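Local coordinates for protein aerobactin synthase IucA (Klebsiella pneumoniae subsp. pneumoniae, PDB 5JM8) that probably joins citrate to an acetylated, hydroxylated lysine at the expense of ATP, a step in building the siderophore aerobactin, at residues G300-W312 and T321-L333. Sequence-based numbering, arbitrary orientation.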
ATOM      1  N   GLY A 300     -13.048 -27.945  18.068  1.00 25.81           N
ATOM      2  CA  GLY A 300     -12.040 -26.964  17.714  1.00 24.58           C
ATOM      3  C   GLY A 300     -11.068 -26.763  18.857  1.00 25.11           C
ATOM      4  O   GLY A 300      -9.857 -26.691  18.651  1.00 24.69           O
ATOM      5  N   MET A 301     -11.607 -26.671  20.067  1.00 23.73           N
ATOM      6  CA  MET A 301     -10.788 -26.544  21.266  1.00 27.50           C
ATOM      7  C   MET A 301      -9.897 -27.769  21.418  1.00 29.13           C
ATOM      8  O   MET A 301      -8.708 -27.656  21.713  1.00 30.46           O
ATOM      9  CB  MET A 301     -11.667 -26.383  22.510  1.00 29.99           C
ATOM     10  CG  MET A 301     -12.508 -25.116  22.540  1.00 29.53           C
ATOM     11  SD  MET A 301     -11.546 -23.594  22.495  1.00 26.69           S
ATOM     12  CE  MET A 301     -10.509 -23.770  23.943  1.00 24.87           C
ATOM     13  N   ARG A 302     -10.492 -28.939  21.213  1.00 28.17           N
ATOM     14  CA  ARG A 302      -9.789 -30.210  21.330  1.00 25.90           C
ATOM     15  C   ARG A 302      -8.580 -30.259  20.403  1.00 27.02           C
ATOM     16  O   ARG A 302      -7.483 -30.640  20.812  1.00 28.76           O
ATOM     17  CB  ARG A 302     -10.744 -31.366  21.016  1.00 25.93           C
ATOM     18  CG  ARG A 302     -10.118 -32.749  21.095  1.00 26.61           C
ATOM     19  CD  ARG A 302     -11.168 -33.842  20.993  1.00 27.28           C
ATOM     20  NE  ARG A 302     -12.181 -33.713  22.039  1.00 28.16           N
ATOM     21  CZ  ARG A 302     -13.470 -33.455  21.830  1.00 32.36           C
ATOM     22  NH1 ARG A 302     -13.952 -33.313  20.599  1.00 33.36           N
ATOM     23  NH2 ARG A 302     -14.291 -33.353  22.866  1.00 34.35           N
ATOM     24  N   LEU A 303      -8.789 -29.862  19.154  1.00 23.63           N
ATOM     25  CA  LEU A 303      -7.718 -29.829  18.169  1.00 26.18           C
ATOM     26  C   LEU A 303      -6.701 -28.743  18.512  1.00 24.84           C
ATOM     27  O   LEU A 303      -5.503 -28.908  18.286  1.00 26.19           O
ATOM     28  CB  LEU A 303      -8.294 -29.600  16.767  1.00 24.46           C
ATOM     29  CG  LEU A 303      -7.315 -29.623  15.589  1.00 24.93           C
ATOM     30  CD1 LEU A 303      -6.630 -30.978  15.470  1.00 24.75           C
ATOM     31  CD2 LEU A 303      -8.033 -29.271  14.295  1.00 20.25           C
ATOM     32  N   ALA A 304      -7.183 -27.633  19.064  1.00 23.21           N
ATOM     33  CA  ALA A 304      -6.315 -26.512  19.408  1.00 22.11           C
ATOM     34  C   ALA A 304      -5.393 -26.856  20.576  1.00 27.80           C
ATOM     35  O   ALA A 304      -4.213 -26.509  20.565  1.00 28.30           O
ATOM     36  CB  ALA A 304      -7.147 -25.285  19.736  1.00 21.94           C
ATOM     37  N   ARG A 305      -5.938 -27.529  21.587  1.00 24.05           N
ATOM     38  CA  ARG A 305      -5.139 -27.980  22.724  1.00 26.27           C
ATOM     39  C   ARG A 305      -4.153 -29.056  22.289  1.00 28.15           C
ATOM     40  O   ARG A 305      -3.039 -29.143  22.805  1.00 32.45           O
ATOM     41  CB  ARG A 305      -6.036 -28.523  23.835  1.00 26.22           C
ATOM     42  CG  ARG A 305      -6.891 -27.475  24.510  1.00 26.37           C
ATOM     43  CD  ARG A 305      -7.695 -28.073  25.644  1.00 27.64           C
ATOM     44  NE  ARG A 305      -8.558 -27.080  26.272  1.00 27.83           N
ATOM     45  CZ  ARG A 305      -8.149 -26.202  27.181  1.00 28.19           C
ATOM     46  NH1 ARG A 305      -6.879 -26.184  27.573  1.00 28.41           N
ATOM     47  NH2 ARG A 305      -9.011 -25.337  27.697  1.00 28.39           N
ATOM     48  N   LEU A 306      -4.578 -29.875  21.335  1.00 29.81           N
ATOM     49  CA  LEU A 306      -3.728 -30.921  20.787  1.00 25.22           C
ATOM     50  C   LEU A 306      -2.599 -30.316  19.958  1.00 27.65           C
ATOM     51  O   LEU A 306      -1.543 -30.928  19.795  1.00 27.32           O
ATOM     52  CB  LEU A 306      -4.560 -31.882  19.936  1.00 25.13           C
ATOM     53  CG  LEU A 306      -3.895 -33.184  19.483  1.00 28.25           C
ATOM     54  CD1 LEU A 306      -3.421 -34.012  20.671  1.00 28.15           C
ATOM     55  CD2 LEU A 306      -4.861 -33.989  18.624  1.00 26.39           C
ATOM     56  N   ALA A 307      -2.821 -29.110  19.444  1.00 25.65           N
ATOM     57  CA  ALA A 307      -1.831 -28.450  18.599  1.00 26.06           C
ATOM     58  C   ALA A 307      -0.675 -27.874  19.411  1.00 30.87           C
ATOM     59  O   ALA A 307       0.293 -27.362  18.844  1.00 33.00           O
ATOM     60  CB  ALA A 307      -2.488 -27.356  17.777  1.00 23.92           C
ATOM     61  N   GLN A 308      -0.776 -27.962  20.734  1.00 30.96           N
ATOM     62  CA  GLN A 308       0.287 -27.512  21.626  1.00 30.97           C
ATOM     63  C   GLN A 308       1.215 -28.658  22.022  1.00 33.12           C
ATOM     64  O   GLN A 308       2.233 -28.444  22.683  1.00 34.84           O
ATOM     65  CB  GLN A 308      -0.306 -26.873  22.883  1.00 30.36           C
ATOM     66  CG  GLN A 308      -1.014 -25.555  22.630  1.00 31.44           C
ATOM     67  CD  GLN A 308      -0.077 -24.484  22.104  1.00 36.19           C
ATOM     68  OE1 GLN A 308      -0.093 -24.155  20.917  1.00 38.42           O
ATOM     69  NE2 GLN A 308       0.748 -23.934  22.988  1.00 38.80           N
ATOM     70  N   THR A 309       0.862 -29.873  21.612  1.00 32.68           N
ATOM     71  CA  THR A 309       1.656 -31.049  21.943  1.00 30.33           C
ATOM     72  C   THR A 309       2.875 -31.153  21.039  1.00 28.61           C
ATOM     73  O   THR A 309       2.931 -30.529  19.979  1.00 27.34           O
ATOM     74  CB  THR A 309       0.833 -32.341  21.826  1.00 28.66           C
ATOM     75  OG1 THR A 309       0.431 -32.540  20.464  1.00 26.55           O
ATOM     76  CG2 THR A 309      -0.395 -32.274  22.716  1.00 28.79           C
ATOM     77  N   ASP A 310       3.847 -31.952  21.465  1.00 26.51           N
ATOM     78  CA  ASP A 310       5.109 -32.066  20.750  1.00 25.67           C
ATOM     79  C   ASP A 310       4.961 -32.844  19.441  1.00 24.98           C
ATOM     80  O   ASP A 310       5.692 -32.593  18.484  1.00 24.27           O
ATOM     81  CB  ASP A 310       6.161 -32.734  21.637  1.00 30.57           C
ATOM     82  CG  ASP A 310       6.484 -31.919  22.875  1.00 36.98           C
ATOM     83  OD1 ASP A 310       6.409 -30.675  22.807  1.00 42.07           O
ATOM     84  OD2 ASP A 310       6.817 -32.524  23.915  1.00 36.27           O
ATOM     85  N   ASP A 311       4.028 -33.790  19.398  1.00 25.64           N
ATOM     86  CA  ASP A 311       3.811 -34.578  18.185  1.00 28.71           C
ATOM     87  C   ASP A 311       3.179 -33.736  17.078  1.00 29.41           C
ATOM     88  O   ASP A 311       3.493 -33.914  15.901  1.00 28.14           O
ATOM     89  CB  ASP A 311       2.937 -35.799  18.476  1.00 30.89           C
ATOM     90  CG  ASP A 311       3.696 -36.914  19.171  1.00 36.46           C
ATOM     91  OD1 ASP A 311       4.938 -36.828  19.270  1.00 40.15           O
ATOM     92  OD2 ASP A 311       3.045 -37.887  19.604  1.00 37.64           O
ATOM     93  N   TRP A 312       2.280 -32.828  17.452  1.00 29.10           N
ATOM     94  CA  TRP A 312       1.779 -31.839  16.505  1.00 27.02           C
ATOM     95  C   TRP A 312       2.942 -30.998  16.015  1.00 26.35           C
ATOM     96  O   TRP A 312       3.091 -30.738  14.822  1.00 27.21           O
ATOM     97  CB  TRP A 312       0.728 -30.932  17.140  1.00 26.68           C
ATOM     98  CG  TRP A 312       0.233 -29.885  16.191  1.00 28.77           C
ATOM     99  CD1 TRP A 312       0.856 -28.717  15.858  1.00 32.46           C
ATOM    100  CD2 TRP A 312      -0.990 -29.914  15.449  1.00 27.52           C
ATOM    101  NE1 TRP A 312       0.096 -28.018  14.953  1.00 31.55           N
ATOM    102  CE2 TRP A 312      -1.042 -28.731  14.686  1.00 29.25           C
ATOM    103  CE3 TRP A 312      -2.047 -30.825  15.355  1.00 27.43           C
ATOM    104  CZ2 TRP A 312      -2.109 -28.435  13.842  1.00 29.58           C
ATOM    105  CZ3 TRP A 312      -3.105 -30.530  14.518  1.00 29.27           C
ATOM    106  CH2 TRP A 312      -3.128 -29.344  13.771  1.00 29.68           C
ATOM    107  N   THR A 321       4.833 -25.789   5.343  1.00 14.72           N
ATOM    108  CA  THR A 321       3.927 -25.012   4.504  1.00 13.91           C
ATOM    109  C   THR A 321       2.464 -25.364   4.762  1.00 26.04           C
ATOM    110  O   THR A 321       1.561 -24.737   4.203  1.00 22.52           O
ATOM    111  CB  THR A 321       4.219 -25.229   3.018  1.00 13.55           C
ATOM    112  OG1 THR A 321       4.061 -26.616   2.697  1.00 22.49           O
ATOM    113  CG2 THR A 321       5.635 -24.789   2.683  1.00 15.59           C
ATOM    114  N   PHE A 322       2.238 -26.366   5.609  1.00 21.09           N
ATOM    115  CA  PHE A 322       0.889 -26.777   5.980  1.00 17.17           C
ATOM    116  C   PHE A 322       0.460 -26.118   7.287  1.00 15.64           C
ATOM    117  O   PHE A 322       1.157 -26.222   8.296  1.00 16.63           O
ATOM    118  CB  PHE A 322       0.812 -28.301   6.107  1.00 18.39           C
ATOM    119  CG  PHE A 322      -0.440 -28.791   6.781  1.00 21.19           C
ATOM    120  CD1 PHE A 322      -1.685 -28.497   6.254  1.00 22.16           C
ATOM    121  CD2 PHE A 322      -0.370 -29.551   7.937  1.00 24.62           C
ATOM    122  CE1 PHE A 322      -2.839 -28.947   6.870  1.00 21.95           C
ATOM    123  CE2 PHE A 322      -1.521 -30.004   8.556  1.00 25.22           C
ATOM    124  CZ  PHE A 322      -2.757 -29.702   8.020  1.00 23.22           C
ATOM    125  N   ARG A 323      -0.682 -25.434   7.259  1.00 14.96           N
ATOM    126  CA  ARG A 323      -1.260 -24.846   8.467  1.00 15.32           C
ATOM    127  C   ARG A 323      -2.692 -25.317   8.678  1.00 16.14           C
ATOM    128  O   ARG A 323      -3.396 -25.647   7.726  1.00 18.71           O
ATOM    129  CB  ARG A 323      -1.248 -23.313   8.403  1.00 16.43           C
ATOM    130  CG  ARG A 323       0.123 -22.670   8.264  1.00 18.11           C
ATOM    131  CD  ARG A 323       1.068 -23.019   9.407  1.00 22.46           C
ATOM    132  NE  ARG A 323       0.615 -22.534  10.712  1.00 24.51           N
ATOM    133  CZ  ARG A 323       0.824 -21.303  11.173  1.00 26.69           C
ATOM    134  NH1 ARG A 323       1.461 -20.407  10.435  1.00 28.01           N
ATOM    135  NH2 ARG A 323       0.385 -20.961  12.376  1.00 27.03           N
ATOM    136  N   VAL A 324      -3.104 -25.351   9.940  1.00 16.13           N
ATOM    137  CA  VAL A 324      -4.510 -25.473  10.295  1.00 16.41           C
ATOM    138  C   VAL A 324      -4.925 -24.180  10.991  1.00 16.33           C
ATOM    139  O   VAL A 324      -4.231 -23.708  11.893  1.00 16.57           O
ATOM    140  CB  VAL A 324      -4.772 -26.691  11.214  1.00 17.30           C
ATOM    141  CG1 VAL A 324      -6.222 -26.720  11.676  1.00 17.65           C
ATOM    142  CG2 VAL A 324      -4.427 -27.982  10.495  1.00 17.43           C
ATOM    143  N   MET A 325      -6.038 -23.594  10.554  1.00 17.21           N
ATOM    144  CA  MET A 325      -6.606 -22.430  11.230  1.00 16.31           C
ATOM    145  C   MET A 325      -7.335 -22.878  12.492  1.00 17.12           C
ATOM    146  O   MET A 325      -8.474 -23.342  12.432  1.00 17.73           O
ATOM    147  CB  MET A 325      -7.562 -21.669  10.311  1.00 15.78           C
ATOM    148  CG  MET A 325      -6.870 -20.784   9.291  1.00 15.64           C
ATOM    149  SD  MET A 325      -8.032 -20.046   8.127  1.00 18.09           S
ATOM    150  CE  MET A 325      -6.990 -18.832   7.321  1.00 17.42           C
ATOM    151  N   GLN A 326      -6.664 -22.738  13.630  1.00 18.61           N
ATOM    152  CA  GLN A 326      -7.180 -23.242  14.896  1.00 22.65           C
ATOM    153  C   GLN A 326      -8.348 -22.417  15.408  1.00 24.12           C
ATOM    154  O   GLN A 326      -8.278 -21.189  15.475  1.00 23.55           O
ATOM    155  CB  GLN A 326      -6.075 -23.263  15.953  1.00 18.75           C
ATOM    156  CG  GLN A 326      -4.910 -24.183  15.628  1.00 18.77           C
ATOM    157  CD  GLN A 326      -5.313 -25.643  15.566  1.00 22.85           C
ATOM    158  OE1 GLN A 326      -6.365 -26.033  16.072  1.00 24.74           O
ATOM    159  NE2 GLN A 326      -4.476 -26.458  14.938  1.00 20.37           N
ATOM    160  N   GLU A 327      -9.420 -23.114  15.771  1.00 23.26           N
ATOM    161  CA  GLU A 327     -10.567 -22.495  16.416  1.00 23.63           C
ATOM    162  C   GLU A 327     -10.421 -22.650  17.928  1.00 26.35           C
ATOM    163  O   GLU A 327     -11.107 -23.461  18.551  1.00 31.08           O
ATOM    164  CB  GLU A 327     -11.865 -23.127  15.914  1.00 23.55           C
ATOM    165  CG  GLU A 327     -12.034 -23.032  14.404  1.00 28.18           C
ATOM    166  CD  GLU A 327     -13.171 -23.888  13.881  1.00 33.65           C
ATOM    167  OE1 GLU A 327     -14.022 -24.315  14.690  1.00 34.95           O
ATOM    168  OE2 GLU A 327     -13.204 -24.145  12.657  1.00 35.00           O
ATOM    169  N   ASP A 328      -9.519 -21.858  18.506  1.00 24.14           N
ATOM    170  CA  ASP A 328      -9.093 -22.038  19.891  1.00 24.08           C
ATOM    171  C   ASP A 328      -9.878 -21.168  20.868  1.00 28.55           C
ATOM    172  O   ASP A 328      -9.393 -20.850  21.955  1.00 32.63           O
ATOM    173  CB  ASP A 328      -7.594 -21.737  20.023  1.00 20.99           C
ATOM    174  CG  ASP A 328      -7.224 -20.351  19.522  1.00 20.91           C
ATOM    175  OD1 ASP A 328      -8.132 -19.515  19.335  1.00 21.72           O
ATOM    176  OD2 ASP A 328      -6.018 -20.093  19.320  1.00 19.92           O
ATOM    177  N   GLY A 329     -11.088 -20.777  20.479  1.00 28.20           N
ATOM    178  CA  GLY A 329     -11.931 -19.968  21.337  1.00 26.96           C
ATOM    179  C   GLY A 329     -13.372 -19.946  20.876  1.00 28.36           C
ATOM    180  O   GLY A 329     -13.652 -19.999  19.678  1.00 33.02           O
ATOM    181  N   TRP A 330     -14.289 -19.875  21.833  1.00 30.45           N
ATOM    182  CA  TRP A 330     -15.711 -19.793  21.527  1.00 27.05           C
ATOM    183  C   TRP A 330     -16.462 -19.163  22.683  1.00 28.20           C
ATOM    184  O   TRP A 330     -15.982 -19.143  23.815  1.00 31.73           O
ATOM    185  CB  TRP A 330     -16.290 -21.177  21.226  1.00 25.37           C
ATOM    186  CG  TRP A 330     -16.280 -22.112  22.402  1.00 24.26           C
ATOM    187  CD1 TRP A 330     -15.315 -23.022  22.716  1.00 24.51           C
ATOM    188  CD2 TRP A 330     -17.288 -22.232  23.415  1.00 26.05           C
ATOM    189  NE1 TRP A 330     -15.656 -23.699  23.862  1.00 26.31           N
ATOM    190  CE2 TRP A 330     -16.863 -23.233  24.310  1.00 26.14           C
ATOM    191  CE3 TRP A 330     -18.508 -21.590  23.652  1.00 27.27           C
ATOM    192  CZ2 TRP A 330     -17.613 -23.607  25.424  1.00 27.33           C
ATOM    193  CZ3 TRP A 330     -19.251 -21.963  24.758  1.00 27.88           C
ATOM    194  CH2 TRP A 330     -18.801 -22.962  25.629  1.00 29.77           C
ATOM    195  N   ALA A 331     -17.649 -18.652  22.391  1.00 26.05           N
ATOM    196  CA  ALA A 331     -18.469 -18.036  23.416  1.00 27.84           C
ATOM    197  C   ALA A 331     -19.938 -18.112  23.034  1.00 30.66           C
ATOM    198  O   ALA A 331     -20.281 -18.401  21.887  1.00 33.26           O
ATOM    199  CB  ALA A 331     -18.044 -16.595  23.631  1.00 26.99           C
ATOM    200  N   GLY A 332     -20.800 -17.856  24.008  1.00 34.13           N
ATOM    201  CA  GLY A 332     -22.230 -17.864  23.782  1.00 32.46           C
ATOM    202  C   GLY A 332     -22.950 -17.190  24.927  1.00 33.95           C
ATOM    203  O   GLY A 332     -22.338 -16.849  25.942  1.00 36.86           O
ATOM    204  N   LEU A 333     -24.251 -16.990  24.761  1.00 32.55           N
ATOM    205  CA  LEU A 333     -25.076 -16.419  25.813  1.00 31.81           C
ATOM    206  C   LEU A 333     -25.813 -17.527  26.543  1.00 32.78           C
ATOM    207  O   LEU A 333     -26.222 -18.517  25.935  1.00 31.69           O
ATOM    208  CB  LEU A 333     -26.075 -15.416  25.236  1.00 30.80           C
ATOM    209  CG  LEU A 333     -25.473 -14.174  24.581  1.00 31.68           C
ATOM    210  CD1 LEU A 333     -26.565 -13.365  23.902  1.00 31.71           C
ATOM    211  CD2 LEU A 333     -24.733 -13.322  25.604  1.00 34.07           C
TER
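Q326 lays its terminal amide against helix 294-306 at A304, where it is held by van der Waals contact. OE1 comes within 3.4 Å of A304 CA; the nearby A304 N is not bonded to it because the angle is poor. NE2 lies against the W312 indole, 3.3 Å from W312 CZ2, with amide and indole planes 70° apart. A bend at chi2 (-64°) folds the chain to place the amide between helix and indole.

The apolar contacts fall to both sides of that amide. Toward strand 322-324, V324 CG2 sits 3.8 Å from W312 CH2, at the ring edge, while CG1 meets L303 CD2 tip to tip. Within the same segment as the indole, A307 CB lies over the centre of one face of W312, 3.6 Å above its plane. Toward strand 329-334, A304 CB abuts D328 CB at 3.6 Å; the D328 carboxylate is engaged by R201 through a salt bridge.

M301 makes the sulfur contact. Turned at chi2 and chi3, it brings SD to 3.4 Å from D328 C, and CG lies in the plane of the W330 indole at its edge. SD is 75° off the normal of the five-membered ring, an edge-on Met-aromatic contact. At G300 the backbones close directly, its C being 3.3 Å from E327 O.

E327, whose OE2 is held by R349 and the backbone N of C448, has its side chain about 5 Å from bound ATP. The arrangement is a helix packed on the connection between two strands of different sheets, bordering the nucleotide site of this IucA/IucC-family synthetase.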